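TRNA (uracil(54)-C(5))-methyltransferase (Pyrococcus abyssi, PDB 2JJQ) methylates C5 of uridine 54 in tRNA, using S-adenosyl-L-methionine as methyl donor, to give 5-methyluridine. Local coordinates at residues His127-Asp132 against Ser269-Asn274; Ser275-Asn280 against Leu409-His414; Arg347-Lys352 against Pro368-Arg373; Arg373-Lys378 against Met398-Ile403. One frame throughout, in Å; residues are numbered along the deposited sequence.

Contact 1: residues His127-Asp132 against Ser269-Asn274. With SAH (S-adenosyl-L-homocysteine), chain B.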
# COMPACT_ATOMS: atom_id res chain seq x y z
N HIS A 127 -7.03 -1.31 -10.01
CA HIS A 127 -6.05 -0.24 -9.62
C HIS A 127 -4.82 -0.78 -8.90
O HIS A 127 -3.76 -0.12 -8.84
CB HIS A 127 -6.70 0.81 -8.72
CG HIS A 127 -7.26 0.22 -7.47
ND1 HIS A 127 -8.41 -0.54 -7.48
CD2 HIS A 127 -6.82 0.23 -6.19
CE1 HIS A 127 -8.65 -0.99 -6.26
NE2 HIS A 127 -7.69 -0.55 -5.46
N ARG A 128 -4.97 -1.96 -8.27
CA ARG A 128 -3.93 -2.45 -7.41
C ARG A 128 -2.87 -3.18 -8.26
O ARG A 128 -3.21 -4.04 -9.08
CB ARG A 128 -4.55 -3.41 -6.38
CG ARG A 128 -3.60 -3.66 -5.24
CD ARG A 128 -4.23 -4.40 -4.09
NE ARG A 128 -3.08 -4.90 -3.35
CZ ARG A 128 -2.44 -4.22 -2.41
NH1 ARG A 128 -2.89 -3.04 -1.99
NH2 ARG A 128 -1.36 -4.74 -1.84
N ASN A 129 -1.59 -2.90 -7.99
CA ASN A 129 -0.53 -3.36 -8.84
C ASN A 129 0.35 -4.44 -8.20
O ASN A 129 1.38 -4.82 -8.80
CB ASN A 129 0.27 -2.15 -9.31
CG ASN A 129 1.02 -1.47 -8.15
OD1 ASN A 129 1.35 -2.14 -7.16
ND2 ASN A 129 1.20 -0.14 -8.22
N ARG A 130 -0.05 -4.96 -7.03
CA ARG A 130 0.60 -6.11 -6.39
C ARG A 130 -0.44 -6.92 -5.60
O ARG A 130 -1.22 -6.34 -4.86
CB ARG A 130 1.75 -5.66 -5.47
CG ARG A 130 2.48 -6.80 -4.80
CD ARG A 130 3.33 -6.42 -3.60
NE ARG A 130 3.82 -7.66 -3.00
CZ ARG A 130 4.87 -7.80 -2.21
NH1 ARG A 130 5.57 -6.73 -1.84
NH2 ARG A 130 5.21 -9.01 -1.76
N ILE A 131 -0.43 -8.25 -5.74
CA ILE A 131 -1.19 -9.09 -4.83
C ILE A 131 -0.32 -10.29 -4.48
O ILE A 131 0.55 -10.69 -5.30
CB ILE A 131 -2.50 -9.57 -5.42
CG1 ILE A 131 -2.30 -10.35 -6.71
CG2 ILE A 131 -3.44 -8.33 -5.63
CD1 ILE A 131 -3.66 -10.76 -7.28
N ASP A 132 -0.49 -10.79 -3.25
CA ASP A 132 0.30 -11.92 -2.74
C ASP A 132 -0.71 -13.02 -2.48
O ASP A 132 -1.60 -12.89 -1.61
CB ASP A 132 1.04 -11.49 -1.46
CG ASP A 132 2.04 -10.30 -1.71
OD1 ASP A 132 1.72 -9.33 -2.45
OD2 ASP A 132 3.16 -10.30 -1.17
N SER A 269 11.17 -4.92 -3.89
CA SER A 269 11.20 -3.47 -3.69
C SER A 269 9.75 -2.98 -3.52
O SER A 269 8.81 -3.54 -4.09
CB SER A 269 11.87 -2.73 -4.91
OG SER A 269 11.11 -3.02 -6.09
N PHE A 270 9.57 -1.92 -2.72
CA PHE A 270 8.19 -1.39 -2.47
C PHE A 270 7.86 -0.38 -3.57
O PHE A 270 8.74 0.35 -4.00
CB PHE A 270 8.10 -0.71 -1.10
CG PHE A 270 6.83 0.08 -0.91
CD1 PHE A 270 5.65 -0.57 -0.57
CD2 PHE A 270 6.78 1.44 -1.21
CE1 PHE A 270 4.47 0.16 -0.44
CE2 PHE A 270 5.60 2.16 -1.08
CZ PHE A 270 4.46 1.53 -0.70
N PHE A 271 6.62 -0.36 -4.03
CA PHE A 271 6.14 0.72 -4.92
C PHE A 271 4.66 1.01 -4.52
O PHE A 271 3.93 0.08 -4.09
CB PHE A 271 6.20 0.29 -6.41
CG PHE A 271 5.97 1.46 -7.36
CD1 PHE A 271 6.93 2.44 -7.51
CD2 PHE A 271 4.75 1.61 -8.02
CE1 PHE A 271 6.71 3.55 -8.35
CE2 PHE A 271 4.53 2.73 -8.88
CZ PHE A 271 5.51 3.69 -9.01
N GLN A 272 4.26 2.29 -4.56
CA GLN A 272 2.89 2.60 -4.21
C GLN A 272 1.96 1.56 -4.90
O GLN A 272 2.12 1.25 -6.09
CB GLN A 272 2.52 4.00 -4.72
CG GLN A 272 3.53 5.08 -4.32
CD GLN A 272 3.30 5.42 -2.89
OE1 GLN A 272 2.20 5.19 -2.38
NE2 GLN A 272 4.32 5.94 -2.22
N THR A 273 0.95 1.06 -4.17
CA THR A 273 0.15 -0.07 -4.66
C THR A 273 -0.99 0.32 -5.59
O THR A 273 -1.55 -0.55 -6.23
CB THR A 273 -0.43 -0.89 -3.52
OG1 THR A 273 -1.17 -0.02 -2.65
CG2 THR A 273 0.72 -1.52 -2.71
N ASN A 274 -1.37 1.59 -5.62
CA ASN A 274 -2.46 2.04 -6.48
C ASN A 274 -1.85 2.92 -7.56
O ASN A 274 -1.55 4.08 -7.35
CB ASN A 274 -3.53 2.73 -5.64
CG ASN A 274 -4.67 3.30 -6.46
OD1 ASN A 274 -4.56 3.50 -7.68
ND2 ASN A 274 -5.75 3.65 -5.77
N SAH B . 8.35 7.94 -0.26
CA SAH B . 8.51 6.46 -0.37
CB SAH B . 7.75 5.74 0.75
CG SAH B . 8.30 6.03 2.13
SD SAH B . 7.81 4.67 3.19
C SAH B . 7.91 6.01 -1.68
O SAH B . 8.05 4.87 -2.14
OXT SAH B . 7.24 6.82 -2.31
C5' SAH B . 8.77 5.13 4.62
C4' SAH B . 10.27 4.93 4.34
O4' SAH B . 11.07 5.13 5.53
C3' SAH B . 10.64 3.54 3.84
O3' SAH B . 11.21 3.66 2.52
C2' SAH B . 11.65 3.01 4.89
O2' SAH B . 12.74 2.24 4.37
C1' SAH B . 12.22 4.27 5.48
N9 SAH B . 12.58 4.27 6.90
C8 SAH B . 11.97 3.61 7.92
N7 SAH B . 12.55 3.99 9.09
C5 SAH B . 13.49 4.91 8.82
C6 SAH B . 14.46 5.72 9.59
N6 SAH B . 14.48 5.56 10.94
N1 SAH B . 15.27 6.58 8.88
C2 SAH B . 15.21 6.70 7.54
N3 SAH B . 14.37 5.98 6.79
C4 SAH B . 13.51 5.11 7.37
O HOH W 1 3.60 -2.36 -5.34
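N129 reaches across to the loop 269-274 with both its backbone and its side chain. Starting at CB, the chain passes 3.9 Å from the carbonyl oxygen of T273. From there CG turns in between the backbone N and the carbonyl carbon (chi1 67°), which swings the amide past the T273 carbonyl and toward Q272. At the tip, ND2 gives a short, nearly straight hydrogen bond to Q272 O (2.7 Å), lying in the plane of that carbonyl and of its own amide. The same ND2 also binds S275 OG and comes up to the edge of the F271 ring. A water lies 2.9 Å from N129 OD1 and 2.8 Å from F271 O and can bridge the two. The backbone N of N129 bonds to T273 O at 2.9 Å, next to a single beta bridge between R128 and N274.

The guanidinium of R128 lies with T273 CB over one face, NH1 being 3.6 Å from that atom. H127 and N274 meet with ring and amide planes 55° apart; N274 ND2 itself is bonded to S121 OG and M411 O.

Q272, whose carbonyl N129 holds, donates from NE2 to OXT of S-adenosyl-L-homocysteine (3.1 Å). The contact thus sets the cofactor-binding loop after strand 261-265 against the start of strand 130-136, with N274 as N-cap of helix 275-288 and F271 packed on strand 254-258.

Contact 2: residues Ser275-Asn280 against Leu409-His414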
# COMPACT_ATOMS: atom_id res chain seq x y z
N SER A 275 -1.63 2.35 -8.73
CA SER A 275 -0.85 3.11 -9.72
C SER A 275 -1.62 4.36 -10.13
O SER A 275 -1.00 5.39 -10.44
CB SER A 275 -0.54 2.26 -10.95
OG SER A 275 0.33 1.19 -10.57
N TYR A 276 -2.95 4.27 -10.15
CA TYR A 276 -3.75 5.38 -10.73
C TYR A 276 -3.70 6.59 -9.86
O TYR A 276 -3.44 7.71 -10.32
CB TYR A 276 -5.19 4.94 -10.95
CG TYR A 276 -5.26 3.96 -12.11
CD1 TYR A 276 -5.36 4.43 -13.41
CD2 TYR A 276 -5.12 2.59 -11.90
CE1 TYR A 276 -5.37 3.53 -14.50
CE2 TYR A 276 -5.15 1.69 -12.98
CZ TYR A 276 -5.26 2.18 -14.26
OH TYR A 276 -5.32 1.30 -15.34
N GLN A 277 -3.87 6.34 -8.57
CA GLN A 277 -3.75 7.45 -7.59
C GLN A 277 -2.32 7.87 -7.43
O GLN A 277 -2.07 9.01 -7.03
CB GLN A 277 -4.09 7.00 -6.23
CG GLN A 277 -5.38 7.27 -5.74
CD GLN A 277 -5.92 8.73 -5.76
OE1 GLN A 277 -5.45 9.70 -6.41
NE2 GLN A 277 -7.04 8.81 -5.10
N ALA A 278 -1.38 6.95 -7.64
CA ALA A 278 0.03 7.31 -7.50
C ALA A 278 0.33 8.47 -8.45
O ALA A 278 1.18 9.29 -8.16
CB ALA A 278 0.90 6.11 -7.81
N VAL A 279 -0.31 8.47 -9.62
CA VAL A 279 -0.11 9.55 -10.60
C VAL A 279 -0.56 10.86 -9.92
O VAL A 279 0.15 11.87 -9.99
CB VAL A 279 -0.86 9.29 -11.91
CG1 VAL A 279 -0.82 10.52 -12.81
CG2 VAL A 279 -0.23 8.05 -12.62
N ASN A 280 -1.74 10.85 -9.30
CA ASN A 280 -2.20 12.10 -8.64
C ASN A 280 -1.26 12.50 -7.49
O ASN A 280 -1.03 13.68 -7.25
CB ASN A 280 -3.60 11.91 -8.10
CG ASN A 280 -4.63 11.88 -9.20
OD1 ASN A 280 -4.38 12.37 -10.33
ND2 ASN A 280 -5.79 11.34 -8.90
N LEU A 409 -5.75 11.68 -0.49
CA LEU A 409 -5.95 10.95 -1.78
C LEU A 409 -6.38 9.56 -1.36
O LEU A 409 -5.78 8.96 -0.44
CB LEU A 409 -4.69 10.88 -2.62
CG LEU A 409 -4.30 12.24 -3.19
CD1 LEU A 409 -3.44 12.85 -2.12
CD2 LEU A 409 -3.46 12.02 -4.47
N ASP A 410 -7.47 9.07 -1.95
CA ASP A 410 -7.88 7.71 -1.66
C ASP A 410 -6.93 6.71 -2.36
O ASP A 410 -7.21 6.19 -3.46
CB ASP A 410 -9.35 7.44 -2.02
CG ASP A 410 -9.78 6.08 -1.53
OD1 ASP A 410 -9.13 5.59 -0.58
OD2 ASP A 410 -10.68 5.43 -2.12
N MET A 411 -5.81 6.43 -1.72
CA MET A 411 -4.86 5.50 -2.29
C MET A 411 -5.37 4.08 -2.08
O MET A 411 -4.90 3.12 -2.76
CB MET A 411 -3.47 5.69 -1.62
CG MET A 411 -2.76 7.01 -2.14
SD MET A 411 -2.06 6.79 -3.82
CE MET A 411 -1.51 5.09 -3.69
N PHE A 412 -6.33 3.93 -1.16
CA PHE A 412 -6.67 2.58 -0.66
C PHE A 412 -8.19 2.33 -0.67
O PHE A 412 -8.80 2.11 0.40
CB PHE A 412 -6.15 2.41 0.76
CG PHE A 412 -4.72 2.79 0.90
CD1 PHE A 412 -3.72 1.95 0.46
CD2 PHE A 412 -4.39 3.99 1.47
CE1 PHE A 412 -2.35 2.31 0.59
CE2 PHE A 412 -3.04 4.36 1.60
CZ PHE A 412 -2.03 3.52 1.17
N PRO A 413 -8.78 2.32 -1.85
CA PRO A 413 -10.22 2.03 -1.94
C PRO A 413 -10.61 0.73 -1.20
O PRO A 413 -9.84 -0.25 -1.19
CB PRO A 413 -10.44 1.81 -3.44
CG PRO A 413 -9.30 2.59 -4.12
CD PRO A 413 -8.14 2.53 -3.17
N HIS A 414 -11.83 0.70 -0.62
CA HIS A 414 -12.36 -0.49 0.05
C HIS A 414 -11.70 -0.80 1.38
O HIS A 414 -11.97 -1.86 1.96
CB HIS A 414 -12.37 -1.75 -0.84
CG HIS A 414 -12.86 -1.50 -2.22
ND1 HIS A 414 -14.11 -0.97 -2.48
CD2 HIS A 414 -12.27 -1.68 -3.43
CE1 HIS A 414 -14.29 -0.86 -3.79
NE2 HIS A 414 -13.18 -1.27 -4.40
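Q277, on the first turn of helix 275-288, lies against L409, which ends strand 403-409, and M411 in the loop after it, and these three residues bury most of the surface between the segments. The sulfur of M411 touches Q277 at the root of its side chain, a tight approach of SD to CB at 3.2 Å. The methionine chain is bent at chi2 and chi3 (-76° and -36°), and its sulfur ends against the helix. Further out, the Q277 chain bends at chi2, its CG close to D410 O and its amide set at a slant to L409. CD2 of L409 sits between two helix residues, 3.6 Å from Q277 OE1 and 3.6 Å from N280 CB.

The amide of Q277 works in both directions. NE2 donates to D410 O at 3.1 Å; the bond is fairly straight at the hydrogen (155°), but the donor stands well above the carbonyl plane. V119 O is a second acceptor for NE2. OE1 receives N280 ND2 at 3.0 Å, one turn along the helix, which fixes which way round the amide sits.

D410 is the centre of an inverse gamma turn, and its carboxylate is taken by a hydrogen bond from Y97 and a salt bridge to K104. M411 also touches E419, the predicted proton acceptor. Chemically, then, a buried glutamine amide has both ends satisfied beside the apolar side chains of L409 and M411, and M411 joins this packing to the probable catalytic region.

Contact 3: residues Arg347-Lys352 against Pro368-Arg373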
# COMPACT_ATOMS: atom_id res chain seq x y z
N ARG A 347 17.54 9.89 12.20
CA ARG A 347 18.20 10.35 13.43
C ARG A 347 19.37 11.29 13.10
O ARG A 347 19.76 12.12 13.93
CB ARG A 347 18.69 9.15 14.25
CG ARG A 347 17.66 8.04 14.48
CD ARG A 347 18.30 6.78 15.11
NE ARG A 347 19.46 7.17 15.90
CZ ARG A 347 19.77 6.68 17.10
NH1 ARG A 347 18.99 5.75 17.66
NH2 ARG A 347 20.86 7.12 17.73
N GLU A 348 19.92 11.18 11.90
CA GLU A 348 21.16 11.87 11.53
C GLU A 348 21.11 12.83 10.34
O GLU A 348 22.00 13.68 10.19
CB GLU A 348 22.28 10.85 11.26
CG GLU A 348 22.12 10.09 9.92
CD GLU A 348 22.83 8.70 9.93
OE1 GLU A 348 23.84 8.58 10.69
OE2 GLU A 348 22.38 7.76 9.19
N VAL A 349 20.10 12.69 9.47
CA VAL A 349 20.06 13.47 8.22
C VAL A 349 20.05 14.96 8.48
O VAL A 349 19.32 15.45 9.34
CB VAL A 349 18.83 13.10 7.34
CG1 VAL A 349 17.54 13.46 8.05
CG2 VAL A 349 18.87 13.82 5.96
N SER A 350 20.86 15.68 7.72
CA SER A 350 20.83 17.14 7.73
C SER A 350 19.74 17.69 6.81
O SER A 350 19.57 17.21 5.68
CB SER A 350 22.19 17.72 7.31
OG SER A 350 22.06 19.08 7.02
N VAL A 351 19.05 18.71 7.27
CA VAL A 351 18.04 19.39 6.48
C VAL A 351 18.49 20.78 6.12
O VAL A 351 17.73 21.59 5.65
CB VAL A 351 16.69 19.40 7.25
CG1 VAL A 351 16.12 18.01 7.28
CG2 VAL A 351 16.87 19.84 8.69
N LYS A 352 19.78 21.06 6.32
CA LYS A 352 20.29 22.38 5.98
C LYS A 352 20.30 22.61 4.48
O LYS A 352 20.68 21.71 3.72
CB LYS A 352 21.75 22.49 6.44
CG LYS A 352 21.97 22.37 7.96
CD LYS A 352 23.41 22.83 8.29
CE LYS A 352 23.83 22.53 9.74
NZ LYS A 352 23.08 23.41 10.69
N PRO A 368 12.12 12.48 16.62
CA PRO A 368 12.25 13.77 17.34
C PRO A 368 13.46 14.63 16.96
O PRO A 368 13.34 15.86 16.89
CB PRO A 368 12.32 13.32 18.82
CG PRO A 368 11.36 12.11 18.83
CD PRO A 368 11.74 11.38 17.53
N ARG A 369 14.60 14.01 16.72
CA ARG A 369 15.80 14.74 16.30
C ARG A 369 15.63 15.42 14.93
O ARG A 369 16.14 16.50 14.69
CB ARG A 369 17.05 13.84 16.25
CG ARG A 369 17.61 13.55 17.64
CD ARG A 369 18.79 12.57 17.65
NE ARG A 369 19.32 12.46 19.01
CZ ARG A 369 20.14 11.50 19.43
NH1 ARG A 369 20.53 10.53 18.58
NH2 ARG A 369 20.58 11.50 20.69
N LEU A 370 14.91 14.77 14.04
CA LEU A 370 14.63 15.35 12.73
C LEU A 370 13.67 16.54 12.93
O LEU A 370 13.85 17.58 12.30
CB LEU A 370 13.98 14.29 11.82
CG LEU A 370 13.50 14.84 10.47
CD1 LEU A 370 14.62 15.57 9.70
CD2 LEU A 370 12.93 13.64 9.63
N VAL A 371 12.65 16.38 13.78
CA VAL A 371 11.79 17.55 14.06
C VAL A 371 12.54 18.76 14.65
O VAL A 371 12.34 19.90 14.21
CB VAL A 371 10.36 17.27 14.69
CG1 VAL A 371 9.91 15.77 14.76
CG2 VAL A 371 9.89 18.28 15.76
N LYS A 372 13.46 18.48 15.57
CA LYS A 372 14.34 19.56 16.08
C LYS A 372 15.13 20.25 14.97
O LYS A 372 15.23 21.51 14.91
CB LYS A 372 15.31 19.01 17.12
CG LYS A 372 14.60 18.49 18.38
CD LYS A 372 15.56 18.26 19.53
CE LYS A 372 14.84 17.77 20.79
NZ LYS A 372 15.78 17.80 21.98
N ARG A 373 15.69 19.44 14.06
CA ARG A 373 16.52 19.95 12.99
C ARG A 373 15.68 20.80 12.03
O ARG A 373 16.11 21.87 11.60
CB ARG A 373 17.20 18.82 12.26
CG ARG A 373 18.37 18.23 13.04
CD ARG A 373 19.01 17.10 12.26
NE ARG A 373 20.27 16.81 12.90
CZ ARG A 373 20.54 15.65 13.49
NH1 ARG A 373 19.64 14.67 13.47
NH2 ARG A 373 21.73 15.48 14.08
O HOH W 2 17.92 14.37 11.41
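R373 stretches out from helix 368-377 along the loop 347-352 and makes the one direct hydrogen bond between the two. Its NH1 donates to R347 O at 2.6 Å; the oxygen lies in the guanidinium plane, at its edge, whereas the nitrogen stands well above the plane of the carbonyl. A water that accepts from the same NH1 donates to V349 O, so NH1 serves one carbonyl of the loop directly and a second through the water. E348 O lies over the centre of one guanidinium face, 4.1 Å above it. Nearer the helix, R373 CD passes 3.4 Å from V349 O, and CB meets V351 CG2 at 3.7 Å.

Next to these polar contacts, the packing is apolar. L370 CD1 touches V351 CG1 at 3.7 Å and V349 CG1 at 4.0 Å; CG of L370 is anti to the backbone N (chi1 174°), which brings that methyl up to both valines. At the exposed end R347 NH2 and R369 NH1, two like charges, approach to 3.5 Å with their planes nearly perpendicular.

Around these residues, S350 OG accepts from K352 N in an ST turn, K352 NZ pairs with E377, and the two valines rest on M297 and L295 of strand 293-297. The layout, a loop between strands 339-343 and 356-359 packed on the next helix, belongs to the Rossmann-like class I methyltransferase fold; L370 touches Y298 and R347 follows D346, both S-adenosyl-L-methionine-binding residues.

Contact 4: residues Arg373-Lys378 against Met398-Ile403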
# COMPACT_ATOMS: atom_id res chain seq x y z
N ARG A 373 15.69 19.44 14.06
CA ARG A 373 16.52 19.95 12.99
C ARG A 373 15.68 20.80 12.03
O ARG A 373 16.11 21.87 11.60
CB ARG A 373 17.20 18.82 12.26
CG ARG A 373 18.37 18.23 13.04
CD ARG A 373 19.01 17.10 12.26
NE ARG A 373 20.27 16.81 12.90
CZ ARG A 373 20.54 15.65 13.49
NH1 ARG A 373 19.64 14.67 13.47
NH2 ARG A 373 21.73 15.48 14.08
N LEU A 374 14.45 20.35 11.75
CA LEU A 374 13.54 21.09 10.86
C LEU A 374 13.16 22.43 11.51
O LEU A 374 13.06 23.47 10.84
CB LEU A 374 12.28 20.23 10.59
CG LEU A 374 12.51 19.10 9.56
CD1 LEU A 374 11.33 18.04 9.56
CD2 LEU A 374 12.70 19.68 8.15
N ASN A 375 12.91 22.39 12.81
CA ASN A 375 12.59 23.61 13.60
C ASN A 375 13.73 24.65 13.64
O ASN A 375 13.49 25.86 13.71
CB ASN A 375 12.11 23.21 15.01
CG ASN A 375 10.67 22.71 15.03
OD1 ASN A 375 9.92 22.97 14.10
ND2 ASN A 375 10.28 22.03 16.10
N ARG A 376 14.95 24.16 13.60
CA ARG A 376 16.14 25.01 13.70
C ARG A 376 16.46 25.56 12.33
O ARG A 376 16.71 26.75 12.18
CB ARG A 376 17.31 24.19 14.25
CG ARG A 376 18.61 24.92 14.37
CD ARG A 376 19.53 24.13 15.34
NE ARG A 376 20.34 23.11 14.68
CZ ARG A 376 20.20 21.79 14.85
NH1 ARG A 376 19.29 21.30 15.69
NH2 ARG A 376 21.00 20.95 14.19
N GLU A 377 16.44 24.70 11.31
CA GLU A 377 16.81 25.11 9.96
C GLU A 377 15.70 25.85 9.25
O GLU A 377 15.95 26.73 8.42
CB GLU A 377 17.23 23.89 9.11
CG GLU A 377 18.51 23.23 9.54
CD GLU A 377 19.64 24.22 9.78
OE1 GLU A 377 19.94 25.03 8.85
OE2 GLU A 377 20.23 24.16 10.88
N LYS A 378 14.45 25.45 9.53
CA LYS A 378 13.30 26.10 8.96
C LYS A 378 13.33 26.22 7.43
O LYS A 378 13.25 27.32 6.87
CB LYS A 378 13.07 27.49 9.60
CG LYS A 378 12.76 27.49 11.10
CD LYS A 378 11.40 26.80 11.40
CE LYS A 378 10.25 27.31 10.56
NZ LYS A 378 9.75 28.68 10.95
N MET A 398 4.32 19.36 16.91
CA MET A 398 5.71 19.51 17.31
C MET A 398 6.49 20.43 16.36
O MET A 398 7.48 21.04 16.75
CB MET A 398 6.42 18.17 17.40
CG MET A 398 5.63 17.08 18.10
SD MET A 398 6.38 15.46 17.88
CE MET A 398 5.51 14.49 19.12
N LEU A 399 6.08 20.50 15.09
CA LEU A 399 6.79 21.36 14.13
C LEU A 399 6.42 22.83 14.28
O LEU A 399 5.24 23.15 14.44
CB LEU A 399 6.43 20.91 12.71
CG LEU A 399 7.11 19.58 12.36
CD1 LEU A 399 6.44 18.96 11.13
CD2 LEU A 399 8.68 19.67 12.18
N ASP A 400 7.38 23.72 14.11
CA ASP A 400 7.06 25.17 14.15
C ASP A 400 6.52 25.69 12.82
O ASP A 400 7.07 26.64 12.22
CB ASP A 400 8.26 25.97 14.66
CG ASP A 400 8.65 25.56 16.08
OD1 ASP A 400 7.76 25.14 16.87
OD2 ASP A 400 9.85 25.66 16.41
N TYR A 401 5.42 25.07 12.38
CA TYR A 401 4.87 25.29 11.05
C TYR A 401 3.38 25.19 11.16
O TYR A 401 2.88 24.51 12.04
CB TYR A 401 5.31 24.14 10.10
CG TYR A 401 6.74 24.26 9.62
CD1 TYR A 401 7.03 24.69 8.33
CD2 TYR A 401 7.82 23.90 10.45
CE1 TYR A 401 8.35 24.81 7.88
CE2 TYR A 401 9.14 24.00 10.02
CZ TYR A 401 9.39 24.46 8.73
OH TYR A 401 10.67 24.56 8.27
N ARG A 402 2.67 25.82 10.24
CA ARG A 402 1.21 25.66 10.14
C ARG A 402 0.86 24.87 8.86
O ARG A 402 1.69 24.78 7.98
CB ARG A 402 0.55 27.03 10.12
CG ARG A 402 0.92 27.85 8.92
CD ARG A 402 0.16 29.17 8.87
NE ARG A 402 -0.17 29.44 7.48
CZ ARG A 402 0.42 30.33 6.70
NH1 ARG A 402 1.39 31.11 7.18
NH2 ARG A 402 0.02 30.43 5.45
N ILE A 403 -0.34 24.30 8.79
CA ILE A 403 -0.81 23.65 7.55
C ILE A 403 -1.28 24.72 6.56
O ILE A 403 -2.24 25.48 6.82
CB ILE A 403 -1.95 22.64 7.87
CG1 ILE A 403 -1.38 21.58 8.80
CG2 ILE A 403 -2.49 22.00 6.60
CD1 ILE A 403 -2.46 20.75 9.41
O HOH W 3 11.63 27.28 14.88
O HOH W 4 7.06 28.54 10.25
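N375, near the end of helix 368-377, comes closest to D400, CA to CA 5.8 Å, where the chain leaves helix 389-398 and makes an inverse gamma turn centred on D400. Both helices belong to the Rossmann-like catalytic domain, and the turn leads into strand 403-409.

The amide of N375 spans this turn. ND2 donates to M398 O, the carbonyl at the end of helix 389-398, at 3.0 Å and nearly straight, while OD1 accepts D400 N at 2.6 Å. One amide therefore binds a carbonyl and an N-H two residues apart, which fixes its rotation. With CG anti to the carbonyl carbon (chi1 -77°), the amide is carried out to the loop and stacks on the carboxylate of D400, planes 11° apart. A water joins D400 OD2 to N375 O. Beside it, L374 CB packs on L399 CD2 at 4.0 Å.

K378 has positive phi just past the helix, and its side chain, bent at chi2, chi3 and chi4, runs past Y401 in the opposite direction. CE lies 3.5 Å from ring atom CZ, and NZ stands over the face, 5.0 Å from the centroid, a cation-pi contact. The Y401 hydroxyl is bonded to P379 O, and the ring packs on I382 and L424 of the central sheet. The ammonium does not bond directly to the loop: a water accepts from K378 NZ at 2.8 Å and donates to D400 O at 2.7 Å.

In the fold
Following the chain from the N terminus, contact 1 comes first: 127-132 meets 269-274 after 136 intervening residues, bringing the start of strand 130-136 to the loop of the catalytic domain that binds the cofactor. Contact 2 opens at once with 275-280 and closes only at 409-414, joining the start of helix 275-288 to the end of strand 403-409 and the loop after it. Contacts 3 and 4 both fall within that long span, one after the other, sharing R373 on helix 368-377. They touch through V371 and the K352-E377 salt bridge, and tie that helix to the loops around it. Contacts 1 and 2 touch as well, through N129-S275 and N274-M411. Centres of contacts 1 and 4 are about 33 Å apart.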